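Local coordinates for DUF3501 family protein (Burkholderia pseudomallei K96243, PDB 3FJV) that is of unknown function but adopts a fold in which one antiparallel beta sheet is combined with several helices, at residues L80-K88 with A186-D194; L117-I128 with L147-K158. All blocks are in the same frame, centred on the assembly; numbering follows the deposited sequence.

Interaction 1: L80-K88 with A186-D194; sequences LVPDGSNLK and AASLAGDLD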
ATOM      1  N   LEU A  80      -0.597  -2.108  16.722  1.00 18.33           N
ATOM      2  CA  LEU A  80      -1.330  -3.356  16.796  1.00 15.95           C
ATOM      3  C   LEU A  80      -1.521  -3.935  18.223  1.00 16.23           C
ATOM      4  O   LEU A  80      -2.247  -4.957  18.386  1.00 16.36           O
ATOM      5  CB  LEU A  80      -0.713  -4.401  15.860  1.00 16.69           C
ATOM      6  CG  LEU A  80      -0.465  -3.992  14.412  1.00 20.71           C
ATOM      7  CD1 LEU A  80       0.092  -5.139  13.565  1.00 23.76           C
ATOM      8  CD2 LEU A  80      -1.767  -3.445  13.839  1.00 15.21           C
ATOM      9  N   VAL A  81      -0.852  -3.347  19.219  1.00 14.58           N
ATOM     10  CA  VAL A  81      -0.864  -3.886  20.570  1.00 17.57           C
ATOM     11  C   VAL A  81      -2.168  -3.538  21.323  1.00 14.72           C
ATOM     12  O   VAL A  81      -2.469  -2.360  21.544  1.00 16.48           O
ATOM     13  CB  VAL A  81       0.368  -3.407  21.343  1.00 16.75           C
ATOM     14  CG1 VAL A  81       0.348  -3.964  22.760  1.00 24.72           C
ATOM     15  CG2 VAL A  81       1.655  -3.838  20.582  1.00 19.44           C
ATOM     16  N   PRO A  82      -2.971  -4.546  21.698  1.00 16.66           N
ATOM     17  CA  PRO A  82      -4.165  -4.233  22.510  1.00 16.69           C
ATOM     18  C   PRO A  82      -3.819  -3.691  23.901  1.00 18.61           C
ATOM     19  O   PRO A  82      -2.772  -3.990  24.436  1.00 20.68           O
ATOM     20  CB  PRO A  82      -4.947  -5.555  22.545  1.00 18.75           C
ATOM     21  CG  PRO A  82      -4.091  -6.548  22.062  1.00 24.48           C
ATOM     22  CD  PRO A  82      -2.841  -5.994  21.473  1.00 17.97           C
ATOM     23  N   ASP A  83      -4.624  -2.804  24.447  1.00 21.58           N
ATOM     24  CA  ASP A  83      -4.162  -2.090  25.608  1.00 22.25           C
ATOM     25  C   ASP A  83      -4.975  -2.337  26.847  1.00 20.03           C
ATOM     26  O   ASP A  83      -4.692  -1.713  27.880  1.00 21.18           O
ATOM     27  CB  ASP A  83      -4.104  -0.595  25.344  1.00 23.59           C
ATOM     28  CG  ASP A  83      -5.403  -0.041  24.921  1.00 34.30           C
ATOM     29  OD1 ASP A  83      -6.455  -0.709  25.147  1.00 34.44           O
ATOM     30  OD2 ASP A  83      -5.373   1.063  24.336  1.00 46.73           O
ATOM     31  N   GLY A  84      -5.980  -3.212  26.773  1.00 19.13           N
ATOM     32  CA  GLY A  84      -6.874  -3.402  27.915  1.00 23.13           C
ATOM     33  C   GLY A  84      -8.360  -3.171  27.587  1.00 21.23           C
ATOM     34  O   GLY A  84      -9.199  -3.882  28.064  1.00 19.72           O
ATOM     35  N   SER A  85      -8.637  -2.165  26.766  1.00 22.01           N
ATOM     36  CA  SER A  85      -9.990  -1.781  26.442  1.00 25.93           C
ATOM     37  C   SER A  85     -10.282  -1.744  24.949  1.00 24.75           C
ATOM     38  O   SER A  85     -11.348  -1.305  24.543  1.00 25.96           O
ATOM     39  CB  SER A  85     -10.292  -0.430  27.072  1.00 26.02           C
ATOM     40  OG  SER A  85     -10.620  -0.588  28.449  1.00 33.82           O
ATOM     41  N   ASN A  86      -9.337  -2.227  24.156  1.00 20.05           N
ATOM     42  CA  ASN A  86      -9.540  -2.248  22.742  0.50 20.92           C
ATOM     43  C   ASN A  86      -8.963  -3.466  22.058  1.00 20.22           C
ATOM     44  O   ASN A  86      -7.904  -4.023  22.422  1.00 28.02           O
ATOM     45  CB  ASN A  86      -8.951  -1.014  22.125  0.50 22.26           C
ATOM     46  CG  ASN A  86      -7.558  -0.798  22.563  0.50 24.26           C
ATOM     47  OD1 ASN A  86      -6.849  -1.758  22.894  0.50 22.23           O
ATOM     48  ND2 ASN A  86      -7.152   0.455  22.628  0.50 19.67           N
ATOM     49  N   LEU A  87      -9.699  -3.903  21.074  1.00 15.65           N
ATOM     50  CA  LEU A  87      -9.202  -4.946  20.194  1.00 16.24           C
ATOM     51  C   LEU A  87      -8.521  -4.219  19.011  1.00 17.80           C
ATOM     52  O   LEU A  87      -8.990  -3.134  18.547  1.00 17.44           O
ATOM     53  CB  LEU A  87     -10.371  -5.771  19.722  1.00 13.81           C
ATOM     54  CG  LEU A  87     -11.204  -6.478  20.797  1.00 14.43           C
ATOM     55  CD1 LEU A  87     -12.424  -7.227  20.191  1.00 12.99           C
ATOM     56  CD2 LEU A  87     -10.323  -7.437  21.571  1.00 12.19           C
ATOM     57  N   LYS A  88      -7.415  -4.785  18.556  1.00 15.29           N
ATOM     58  CA  LYS A  88      -6.646  -4.261  17.428  1.00 16.07           C
ATOM     59  C   LYS A  88      -6.650  -5.303  16.304  1.00 16.58           C
ATOM     60  O   LYS A  88      -6.514  -6.482  16.579  1.00 17.11           O
ATOM     61  CB  LYS A  88      -5.191  -3.922  17.843  1.00 15.40           C
ATOM     62  CG  LYS A  88      -5.001  -2.971  19.039  1.00 18.97           C
ATOM     63  CD  LYS A  88      -5.486  -1.613  18.790  1.00 21.31           C
ATOM     64  CE  LYS A  88      -5.104  -0.640  19.942  1.00 19.97           C
ATOM     65  NZ  LYS A  88      -3.651  -0.383  20.041  1.00 11.85           N
ATOM     66  N   ALA A 186     -14.139 -15.398  19.088  1.00 15.86           N
ATOM     67  CA  ALA A 186     -14.579 -14.422  20.103  1.00 16.39           C
ATOM     68  C   ALA A 186     -13.992 -14.707  21.509  1.00 16.82           C
ATOM     69  O   ALA A 186     -13.680 -13.796  22.248  1.00 16.84           O
ATOM     70  CB  ALA A 186     -16.164 -14.339  20.164  1.00 18.16           C
ATOM     71  N   ALA A 187     -13.823 -15.973  21.856  1.00 15.01           N
ATOM     72  CA  ALA A 187     -13.225 -16.355  23.161  1.00 16.18           C
ATOM     73  C   ALA A 187     -11.756 -15.898  23.249  1.00 18.17           C
ATOM     74  O   ALA A 187     -11.340 -15.349  24.256  1.00 17.50           O
ATOM     75  CB  ALA A 187     -13.355 -17.878  23.433  1.00 16.60           C
ATOM     76  N   SER A 188     -11.017 -16.040  22.164  1.00 17.09           N
ATOM     77  CA  SER A 188      -9.655 -15.582  22.117  1.00 14.77           C
ATOM     78  C   SER A 188      -9.560 -14.052  22.264  1.00 12.98           C
ATOM     79  O   SER A 188      -8.722 -13.534  23.027  1.00 16.88           O
ATOM     80  CB  SER A 188      -9.017 -16.037  20.810  1.00 13.42           C
ATOM     81  OG  SER A 188      -7.692 -15.574  20.710  1.00 15.23           O
ATOM     82  N   LEU A 189     -10.474 -13.352  21.602  1.00 16.11           N
ATOM     83  CA  LEU A 189     -10.508 -11.894  21.649  1.00 14.41           C
ATOM     84  C   LEU A 189     -10.834 -11.390  23.074  1.00 14.18           C
ATOM     85  O   LEU A 189     -10.276 -10.371  23.552  1.00 16.88           O
ATOM     86  CB  LEU A 189     -11.492 -11.330  20.597  1.00 14.89           C
ATOM     87  CG  LEU A 189     -11.127 -11.007  19.124  1.00 22.61           C
ATOM     88  CD1 LEU A 189     -10.162 -12.010  18.498  1.00 17.72           C
ATOM     89  CD2 LEU A 189     -12.401 -10.837  18.213  1.00 13.69           C
ATOM     90  N   ALA A 190     -11.762 -12.046  23.742  1.00 17.23           N
ATOM     91  CA  ALA A 190     -12.123 -11.687  25.098  1.00 19.19           C
ATOM     92  C   ALA A 190     -10.881 -11.625  26.009  1.00 20.31           C
ATOM     93  O   ALA A 190     -10.777 -10.751  26.864  1.00 20.78           O
ATOM     94  CB  ALA A 190     -13.183 -12.679  25.650  1.00 19.23           C
ATOM     95  N   GLY A 191      -9.925 -12.519  25.777  1.00 18.60           N
ATOM     96  CA  GLY A 191      -8.717 -12.578  26.561  1.00 21.59           C
ATOM     97  C   GLY A 191      -7.762 -11.409  26.375  1.00 20.30           C
ATOM     98  O   GLY A 191      -6.876 -11.233  27.188  1.00 19.11           O
ATOM     99  N   ASP A 192      -7.914 -10.634  25.300  1.00 16.21           N
ATOM    100  CA  ASP A 192      -7.109  -9.451  25.083  1.00 16.48           C
ATOM    101  C   ASP A 192      -7.466  -8.278  26.022  1.00 17.42           C
ATOM    102  O   ASP A 192      -6.720  -7.299  26.078  1.00 17.78           O
ATOM    103  CB  ASP A 192      -7.358  -8.881  23.674  1.00 14.87           C
ATOM    104  CG  ASP A 192      -6.864  -9.784  22.535  1.00 18.29           C
ATOM    105  OD1 ASP A 192      -6.176 -10.830  22.771  1.00 16.63           O
ATOM    106  OD2 ASP A 192      -7.212  -9.412  21.377  1.00 19.28           O
ATOM    107  N   LEU A 193      -8.648  -8.342  26.621  1.00 16.81           N
ATOM    108  CA  LEU A 193      -9.266  -7.221  27.325  1.00 18.92           C
ATOM    109  C   LEU A 193      -9.066  -7.453  28.823  1.00 20.03           C
ATOM    110  O   LEU A 193      -9.053  -8.595  29.279  1.00 16.54           O
ATOM    111  CB  LEU A 193     -10.772  -7.178  27.033  1.00 19.84           C
ATOM    112  CG  LEU A 193     -11.160  -6.991  25.570  1.00 20.53           C
ATOM    113  CD1 LEU A 193     -12.618  -7.507  25.443  1.00 18.17           C
ATOM    114  CD2 LEU A 193     -10.922  -5.536  25.126  1.00 27.96           C
ATOM    115  N   ASP A 194      -8.916  -6.354  29.568  1.00 20.13           N
ATOM    116  CA  ASP A 194      -8.526  -6.371  30.979  1.00 23.13           C
ATOM    117  C   ASP A 194      -9.759  -5.928  31.758  1.00 26.64           C
ATOM    118  O   ASP A 194     -10.857  -5.711  31.170  1.00 29.26           O
ATOM    119  CB  ASP A 194      -7.386  -5.346  31.227  1.00 26.29           C
ATOM    120  CG  ASP A 194      -7.921  -3.874  31.318  1.00 31.40           C
ATOM    121  OD1 ASP A 194      -9.180  -3.647  31.317  1.00 27.96           O
ATOM    122  OD2 ASP A 194      -7.097  -2.945  31.395  1.00 39.37           O
ATOM    123  OXT ASP A 194      -9.664  -5.747  32.978  1.00 25.38           O
TER
HETATM  124  O   HOH W   1      -7.296  -4.785  25.082  1.00 21.54           O
HETATM  125  O   HOH W   2      -6.637  -7.320  19.595  1.00 20.48           O

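Interaction 2: L117-I128 with L147-K158; sequences LRVDDEAPVYAI and LRFELGDAMKAK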
ATOM      1  N   LEU A 117     -18.060  -3.825  14.981  1.00 14.64           N
ATOM      2  CA  LEU A 117     -18.321  -4.995  15.817  1.00 17.43           C
ATOM      3  C   LEU A 117     -19.576  -4.752  16.641  1.00 18.50           C
ATOM      4  O   LEU A 117     -19.856  -3.606  17.012  1.00 17.90           O
ATOM      5  CB  LEU A 117     -17.171  -5.177  16.863  1.00 19.77           C
ATOM      6  CG  LEU A 117     -15.837  -5.783  16.551  1.00 35.41           C
ATOM      7  CD1 LEU A 117     -14.867  -5.641  17.715  1.00 17.83           C
ATOM      8  CD2 LEU A 117     -16.035  -7.240  16.236  1.00 48.68           C
ATOM      9  N   ARG A 118     -20.286  -5.806  17.025  1.00 18.29           N
ATOM     10  CA  ARG A 118     -21.360  -5.669  18.011  0.50 20.50           C
ATOM     11  C   ARG A 118     -21.323  -6.830  18.994  1.00 21.89           C
ATOM     12  O   ARG A 118     -21.450  -7.989  18.596  1.00 21.50           O
ATOM     13  CB  ARG A 118     -22.728  -5.602  17.331  0.50 21.39           C
ATOM     14  CG  ARG A 118     -23.842  -5.222  18.299  0.50 28.37           C
ATOM     15  CD  ARG A 118     -25.233  -5.542  17.781  0.50 25.77           C
ATOM     16  NE  ARG A 118     -25.813  -4.467  16.986  0.50 36.06           N
ATOM     17  CZ  ARG A 118     -26.757  -3.637  17.425  0.50 39.91           C
ATOM     18  NH1 ARG A 118     -27.220  -3.743  18.668  0.50 40.28           N
ATOM     19  NH2 ARG A 118     -27.240  -2.697  16.618  0.50 39.07           N
ATOM     20  N   VAL A 119     -21.116  -6.522  20.287  1.00 21.63           N
ATOM     21  CA  VAL A 119     -21.127  -7.545  21.345  1.00 19.29           C
ATOM     22  C   VAL A 119     -22.560  -7.719  21.779  1.00 21.73           C
ATOM     23  O   VAL A 119     -23.180  -6.777  22.274  1.00 21.14           O
ATOM     24  CB  VAL A 119     -20.327  -7.135  22.601  1.00 23.45           C
ATOM     25  CG1 VAL A 119     -20.423  -8.231  23.663  1.00 21.34           C
ATOM     26  CG2 VAL A 119     -18.898  -6.845  22.262  1.00 15.97           C
ATOM     27  N   ASP A 120     -23.123  -8.903  21.578  1.00 21.39           N
ATOM     28  CA  ASP A 120     -24.529  -9.146  21.997  1.00 26.48           C
ATOM     29  C   ASP A 120     -25.462  -8.032  21.496  1.00 24.64           C
ATOM     30  O   ASP A 120     -25.410  -7.662  20.340  1.00 27.70           O
ATOM     31  CB  ASP A 120     -24.558  -9.257  23.549  1.00 28.60           C
ATOM     32  CG  ASP A 120     -25.792 -10.001  24.090  1.00 38.59           C
ATOM     33  OD1 ASP A 120     -26.292 -10.931  23.413  1.00 53.91           O
ATOM     34  OD2 ASP A 120     -26.244  -9.648  25.202  1.00 50.44           O
ATOM     35  N   ASP A 121     -26.329  -7.487  22.344  1.00 26.40           N
ATOM     36  CA  ASP A 121     -27.231  -6.402  21.906  1.00 25.70           C
ATOM     37  C   ASP A 121     -26.739  -5.024  22.291  1.00 27.09           C
ATOM     38  O   ASP A 121     -27.509  -4.095  22.379  1.00 26.08           O
ATOM     39  CB  ASP A 121     -28.628  -6.609  22.455  1.00 30.80           C
ATOM     40  CG  ASP A 121     -28.655  -6.606  23.956  1.00 36.66           C
ATOM     41  OD1 ASP A 121     -27.561  -6.783  24.577  1.00 49.27           O
ATOM     42  OD2 ASP A 121     -29.764  -6.436  24.509  1.00 50.48           O
ATOM     43  N   GLU A 122     -25.437  -4.851  22.465  1.00 24.25           N
ATOM     44  CA  GLU A 122     -24.938  -3.533  22.853  1.00 21.81           C
ATOM     45  C   GLU A 122     -24.827  -2.672  21.591  1.00 19.17           C
ATOM     46  O   GLU A 122     -25.023  -3.194  20.468  1.00 17.26           O
ATOM     47  CB  GLU A 122     -23.594  -3.724  23.578  1.00 17.43           C
ATOM     48  CG  GLU A 122     -23.693  -4.659  24.804  1.00 18.75           C
ATOM     49  CD  GLU A 122     -24.435  -4.022  25.978  1.00 19.16           C
ATOM     50  OE1 GLU A 122     -24.311  -2.787  26.150  1.00 18.72           O
ATOM     51  OE2 GLU A 122     -25.197  -4.727  26.659  1.00 25.83           O
ATOM     52  N   ALA A 123     -24.550  -1.373  21.760  1.00 21.44           N
ATOM     53  CA  ALA A 123     -24.344  -0.499  20.608  1.00 22.28           C
ATOM     54  C   ALA A 123     -23.194  -1.016  19.747  1.00 21.97           C
ATOM     55  O   ALA A 123     -22.171  -1.487  20.284  1.00 20.37           O
ATOM     56  CB  ALA A 123     -24.046   0.934  21.025  1.00 20.85           C
ATOM     57  N   PRO A 124     -23.322  -0.893  18.424  1.00 21.22           N
ATOM     58  CA  PRO A 124     -22.188  -1.296  17.585  1.00 20.73           C
ATOM     59  C   PRO A 124     -20.972  -0.398  17.825  1.00 19.23           C
ATOM     60  O   PRO A 124     -21.133   0.762  18.248  1.00 14.81           O
ATOM     61  CB  PRO A 124     -22.681  -1.111  16.161  1.00 22.97           C
ATOM     62  CG  PRO A 124     -24.085  -0.558  16.215  1.00 26.04           C
ATOM     63  CD  PRO A 124     -24.481  -0.385  17.657  1.00 26.89           C
ATOM     64  N   VAL A 125     -19.782  -0.959  17.616  1.00 17.50           N
ATOM     65  CA  VAL A 125     -18.508  -0.236  17.722  1.00 17.81           C
ATOM     66  C   VAL A 125     -17.779  -0.195  16.364  1.00 16.14           C
ATOM     67  O   VAL A 125     -17.340  -1.201  15.825  1.00 18.12           O
ATOM     68  CB  VAL A 125     -17.584  -0.819  18.825  1.00 17.66           C
ATOM     69  CG1 VAL A 125     -16.100  -0.208  18.717  1.00 19.77           C
ATOM     70  CG2 VAL A 125     -18.211  -0.582  20.201  1.00 23.15           C
ATOM     71  N   TYR A 126     -17.634   1.011  15.830  1.00 13.76           N
ATOM     72  CA  TYR A 126     -16.904   1.237  14.558  1.00 15.25           C
ATOM     73  C   TYR A 126     -15.405   1.316  14.807  1.00 18.00           C
ATOM     74  O   TYR A 126     -14.959   1.856  15.812  1.00 15.54           O
ATOM     75  CB  TYR A 126     -17.417   2.465  13.810  1.00 18.06           C
ATOM     76  CG  TYR A 126     -18.757   2.213  13.159  1.00 18.51           C
ATOM     77  CD1 TYR A 126     -19.911   2.081  13.927  1.00 26.91           C
ATOM     78  CD2 TYR A 126     -18.857   2.015  11.775  1.00 18.65           C
ATOM     79  CE1 TYR A 126     -21.151   1.771  13.326  1.00 28.10           C
ATOM     80  CE2 TYR A 126     -20.076   1.747  11.159  1.00 18.18           C
ATOM     81  CZ  TYR A 126     -21.221   1.599  11.945  1.00 26.91           C
ATOM     82  OH  TYR A 126     -22.428   1.314  11.358  1.00 23.56           O
ATOM     83  N   ALA A 127     -14.631   0.716  13.895  1.00 19.32           N
ATOM     84  CA  ALA A 127     -13.192   0.775  13.942  1.00 19.14           C
ATOM     85  C   ALA A 127     -12.730   2.207  13.792  1.00 18.06           C
ATOM     86  O   ALA A 127     -13.329   2.987  13.061  1.00 16.57           O
ATOM     87  CB  ALA A 127     -12.568  -0.096  12.826  1.00 18.51           C
ATOM     88  N   ILE A 128     -11.703   2.553  14.546  1.00 18.07           N
ATOM     89  CA  ILE A 128     -10.950   3.792  14.330  0.50 19.35           C
ATOM     90  C   ILE A 128      -9.680   3.355  13.639  1.00 16.76           C
ATOM     91  O   ILE A 128      -8.912   2.559  14.209  1.00 18.68           O
ATOM     92  CB  ILE A 128     -10.600   4.521  15.654  0.50 21.19           C
ATOM     93  CG1 ILE A 128     -11.867   4.819  16.460  0.50 23.30           C
ATOM     94  CG2 ILE A 128      -9.845   5.819  15.359  0.50 20.01           C
ATOM     95  CD1 ILE A 128     -12.853   5.691  15.717  0.50 21.16           C
ATOM     96  N   LEU A 147      -6.664  -1.205  12.477  1.00 12.14           N
ATOM     97  CA  LEU A 147      -7.901  -0.793  13.116  1.00 13.22           C
ATOM     98  C   LEU A 147      -7.848  -0.959  14.660  1.00 13.82           C
ATOM     99  O   LEU A 147      -7.179  -1.892  15.195  1.00 14.64           O
ATOM    100  CB  LEU A 147      -9.074  -1.594  12.563  1.00 13.98           C
ATOM    101  CG  LEU A 147      -9.288  -1.696  11.058  1.00 19.85           C
ATOM    102  CD1 LEU A 147     -10.597  -2.505  10.754  1.00 17.51           C
ATOM    103  CD2 LEU A 147      -9.258  -0.377  10.377  1.00 19.47           C
ATOM    104  N   ARG A 148      -8.597  -0.095  15.357  1.00 12.44           N
ATOM    105  CA  ARG A 148      -8.765  -0.158  16.802  1.00 15.15           C
ATOM    106  C   ARG A 148     -10.277  -0.181  17.089  1.00 17.61           C
ATOM    107  O   ARG A 148     -10.996   0.634  16.575  1.00 17.01           O
ATOM    108  CB  ARG A 148      -8.136   1.096  17.430  1.00 16.79           C
ATOM    109  CG  ARG A 148      -8.465   1.393  18.865  1.00 26.74           C
ATOM    110  CD  ARG A 148      -7.543   2.476  19.449  1.00 26.14           C
ATOM    111  NE  ARG A 148      -7.864   3.863  19.093  1.00 19.26           N
ATOM    112  CZ  ARG A 148      -8.787   4.604  19.705  1.00 24.17           C
ATOM    113  NH1 ARG A 148      -9.545   4.073  20.667  1.00 18.58           N
ATOM    114  NH2 ARG A 148      -9.000   5.863  19.315  1.00 23.96           N
ATOM    115  N   PHE A 149     -10.746  -1.116  17.908  1.00 14.89           N
ATOM    116  CA  PHE A 149     -12.142  -1.143  18.322  1.00 16.89           C
ATOM    117  C   PHE A 149     -12.173  -0.931  19.839  1.00 18.13           C
ATOM    118  O   PHE A 149     -11.682  -1.778  20.580  1.00 13.48           O
ATOM    119  CB  PHE A 149     -12.743  -2.521  18.011  1.00 17.10           C
ATOM    120  CG  PHE A 149     -12.854  -2.840  16.542  1.00 14.74           C
ATOM    121  CD1 PHE A 149     -13.975  -2.461  15.803  1.00 18.29           C
ATOM    122  CD2 PHE A 149     -11.873  -3.628  15.915  1.00 16.35           C
ATOM    123  CE1 PHE A 149     -14.069  -2.785  14.454  1.00 18.69           C
ATOM    124  CE2 PHE A 149     -11.991  -3.976  14.596  1.00 20.39           C
ATOM    125  CZ  PHE A 149     -13.091  -3.543  13.861  1.00 19.82           C
ATOM    126  N   GLU A 150     -12.792   0.149  20.314  1.00 16.19           N
ATOM    127  CA  GLU A 150     -12.768   0.454  21.733  0.50 16.63           C
ATOM    128  C   GLU A 150     -14.057  -0.078  22.399  1.00 19.09           C
ATOM    129  O   GLU A 150     -15.175   0.187  21.946  1.00 17.96           O
ATOM    130  CB  GLU A 150     -12.541   1.956  21.961  0.50 19.45           C
ATOM    131  CG  GLU A 150     -11.865   2.292  23.307  0.50 24.53           C
ATOM    132  CD  GLU A 150     -10.376   1.981  23.369  0.50 27.12           C
ATOM    133  OE1 GLU A 150      -9.665   2.007  22.328  0.50 18.67           O
ATOM    134  OE2 GLU A 150      -9.899   1.713  24.494  0.50 40.88           O
ATOM    135  N   LEU A 151     -13.878  -0.913  23.433  1.00 16.60           N
ATOM    136  CA  LEU A 151     -15.011  -1.549  24.106  1.00 16.06           C
ATOM    137  C   LEU A 151     -15.198  -1.053  25.519  1.00 17.01           C
ATOM    138  O   LEU A 151     -14.233  -0.979  26.305  1.00 14.68           O
ATOM    139  CB  LEU A 151     -14.862  -3.077  24.126  1.00 17.57           C
ATOM    140  CG  LEU A 151     -15.181  -3.965  22.919  1.00 27.79           C
ATOM    141  CD1 LEU A 151     -14.534  -3.545  21.602  1.00 25.86           C
ATOM    142  CD2 LEU A 151     -14.763  -5.422  23.282  1.00 23.52           C
ATOM    143  N   GLY A 152     -16.442  -0.732  25.852  1.00 16.60           N
ATOM    144  CA  GLY A 152     -16.771  -0.287  27.202  1.00 16.80           C
ATOM    145  C   GLY A 152     -17.007  -1.458  28.131  1.00 14.19           C
ATOM    146  O   GLY A 152     -16.865  -2.621  27.773  1.00 14.30           O
ATOM    147  N   ASP A 153     -17.344  -1.139  29.361  1.00 13.56           N
ATOM    148  CA  ASP A 153     -17.405  -2.132  30.407  1.00 13.73           C
ATOM    149  C   ASP A 153     -18.463  -3.172  30.174  1.00 12.47           C
ATOM    150  O   ASP A 153     -18.183  -4.367  30.311  1.00 15.67           O
ATOM    151  CB  ASP A 153     -17.602  -1.472  31.804  1.00 13.09           C
ATOM    152  CG  ASP A 153     -17.522  -2.489  32.921  1.00 11.29           C
ATOM    153  OD1 ASP A 153     -16.474  -3.120  33.101  1.00 16.03           O
ATOM    154  OD2 ASP A 153     -18.522  -2.623  33.638  1.00 12.14           O
ATOM    155  N   ALA A 154     -19.670  -2.722  29.823  1.00 15.01           N
ATOM    156  CA  ALA A 154     -20.766  -3.643  29.582  1.00 15.06           C
ATOM    157  C   ALA A 154     -20.415  -4.632  28.453  1.00 15.79           C
ATOM    158  O   ALA A 154     -20.684  -5.809  28.565  1.00 16.63           O
ATOM    159  CB  ALA A 154     -22.129  -2.872  29.358  1.00 14.71           C
HETATM  160  N   MSE A 155     -19.736  -4.166  27.402  1.00 14.74           N
HETATM  161  CA  MSE A 155     -19.298  -5.033  26.316  1.00 16.59           C
HETATM  162  C   MSE A 155     -18.212  -5.991  26.706  1.00 16.27           C
HETATM  163  O   MSE A 155     -18.240  -7.166  26.359  1.00 18.00           O
HETATM  164  CB  MSE A 155     -18.815  -4.147  25.151  1.00 16.22           C
HETATM  165  CG  MSE A 155     -19.886  -3.289  24.568  1.00 18.33           C
HETATM  166 SE   MSE A 155     -18.999  -2.100  23.293  0.75 13.21          SE
HETATM  167  CE  MSE A 155     -20.497  -0.767  23.205  1.00 21.60           C
ATOM    168  N   LYS A 156     -17.247  -5.513  27.503  1.00 17.37           N
ATOM    169  CA  LYS A 156     -16.235  -6.386  27.999  1.00 15.08           C
ATOM    170  C   LYS A 156     -16.846  -7.516  28.858  1.00 15.16           C
ATOM    171  O   LYS A 156     -16.432  -8.677  28.757  1.00 18.47           O
ATOM    172  CB  LYS A 156     -15.206  -5.621  28.840  1.00 17.67           C
ATOM    173  CG  LYS A 156     -14.240  -4.760  28.100  1.00 20.61           C
ATOM    174  CD  LYS A 156     -13.224  -4.312  29.146  1.00 25.62           C
ATOM    175  CE  LYS A 156     -12.362  -3.229  28.715  1.00 30.82           C
ATOM    176  NZ  LYS A 156     -11.627  -2.694  29.909  1.00 24.28           N
ATOM    177  N   ALA A 157     -17.790  -7.172  29.726  1.00 13.74           N
ATOM    178  CA  ALA A 157     -18.381  -8.164  30.610  1.00 15.80           C
ATOM    179  C   ALA A 157     -19.024  -9.292  29.737  1.00 18.16           C
ATOM    180  O   ALA A 157     -18.826 -10.508  29.979  1.00 16.45           O
ATOM    181  CB  ALA A 157     -19.438  -7.527  31.515  1.00 15.09           C
ATOM    182  N   LYS A 158     -19.833  -8.864  28.788  1.00 15.87           N
ATOM    183  CA  LYS A 158     -20.654  -9.800  27.989  1.00 18.32           C
ATOM    184  C   LYS A 158     -19.734 -10.662  27.146  1.00 18.50           C
ATOM    185  O   LYS A 158     -19.882 -11.851  27.144  1.00 16.54           O
ATOM    186  CB  LYS A 158     -21.701  -9.068  27.121  1.00 13.30           C
ATOM    187  CG  LYS A 158     -22.883  -8.545  27.931  1.00 15.40           C
ATOM    188  CD  LYS A 158     -23.922  -7.938  27.098  1.00 23.14           C
ATOM    189  CE  LYS A 158     -25.179  -7.631  27.877  1.00 21.91           C
ATOM    190  NZ  LYS A 158     -26.109  -7.027  26.849  1.00 25.92           N
TER
HETATM  191  O   HOH W   3     -13.512   1.988  18.241  1.00 19.67           O

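Interaction 1: L80-K88 with A186-D194
Leu87 and Leu193 both carry CG anti to their own carbonyl carbon (chi1 near -60°), and this brings their branches together: CD2 of Leu87 and CD2 of Leu193 meet at 4.1 Å. The same Leu87 methyl lies close to the backbone O of Leu189, while its CD1 packs on CD2 of Leu189, the two leucine side chains crossing at about a right angle. Asp192, whose CB points toward 80-88, places OD2 3.7 Å from Leu87 CD2, and its CB faces the ring of Pro82. The end of helix 183-190 and the type I beta turn from Ala190 to Leu193 thus pack on the start of strand 86-93 and the loop before it, in the antiparallel sheet. The one direct hydrogen bond between the segments runs from Asp194 N to Gly84 O over 2.9 Å, nearly straight at 170° and on a lone pair in the carbonyl plane. Lys156 forms a salt bridge with Asp194 OD1 and also hydrogen-bonds Ser85 OG, while Arg33 pairs with Asp192 OD2. Two waters complete the junction. One accepts from Gly84 N and donates to Asn86 O and Asp192 O; the other accepts from Lys88 N and probably donates to Asp192 OD2. The loop itself is shaped by an Asx turn, in which Ser85 N donates to Asp83 OD1 at 3.1 Å. Lacking a side chain that would press on the carbonyl O of Asp83, Gly84 can adopt a phi of 124°, and the Asp194 carboxylate occupies that side, with OD2 3.5 Å from Gly84 CA.

Interaction 2: L117-I128 with L147-K158
Ile128 and Arg148 form an antiparallel hydrogen-bonded pair that joins strand 125-129 to strand 144-150 in an eight-stranded antiparallel sheet. Strand 125-129 also forms a beta hairpin with strand 115-119, Leu117 and Val125 exchanging both backbone hydrogen bonds. Across the contact, Ile128 N donates to Arg148 O at 2.9 Å and 173°, and Arg148 N returns a bond to Ile128 O. Their side chains run alongside each other. A water accepts from Glu150 N and donates to Tyr126 O, with a weak bond to Arg148 O.

Apolar contacts centre on Phe149. Leu117 CD1 lies over one face of its ring, 4.0 Å from the centroid, and Ala127 CB over the opposite face, both as CH-pi contacts. The ring edge meets a polar atom instead, Val125 O. Toward helix 153-160, Met155, present as selenomethionine, has an extended chain beyond CG, which brings SE to 3.5 Å from Val125 CG2. Val119 CG1 packs against Lys158 CB.

Charged contacts gather at the type II' beta turn from Val119 to Glu122. Lys158, extended beyond CG, reaches three carboxylates in a salt-bridge network, an arrangement likely to favour its protonated form. Lys158 NZ lies 2.7 Å from Asp121 OD1 and forms a salt bridge with Glu122 OE2, whose modelled length is doubtfully short. Lys158 NZ meets Asp120 OD2 at 3.1 Å on the anti side, 17° out of the carboxylate plane.

Overall arrangement
The two contacts have centres about 11 Å apart, lie on the same side of the chain's centre and both reach the same antiparallel sheet. Strand 86-93, entered through interaction 1, neighbours strand 144-150 of interaction 2, which in turn neighbours strand 125-129. Along the chain, interaction 2 is nested inside the loop closed by interaction 1, whose second segment is the C-terminus. They touch directly: Leu87 O and Phe149 N lie 2.8 Å apart, a probable hydrogen bond, and Lys156 of helix 153-160 links the two contacts. The end of the chain, that helix and the central strands are thus tied together within one fold.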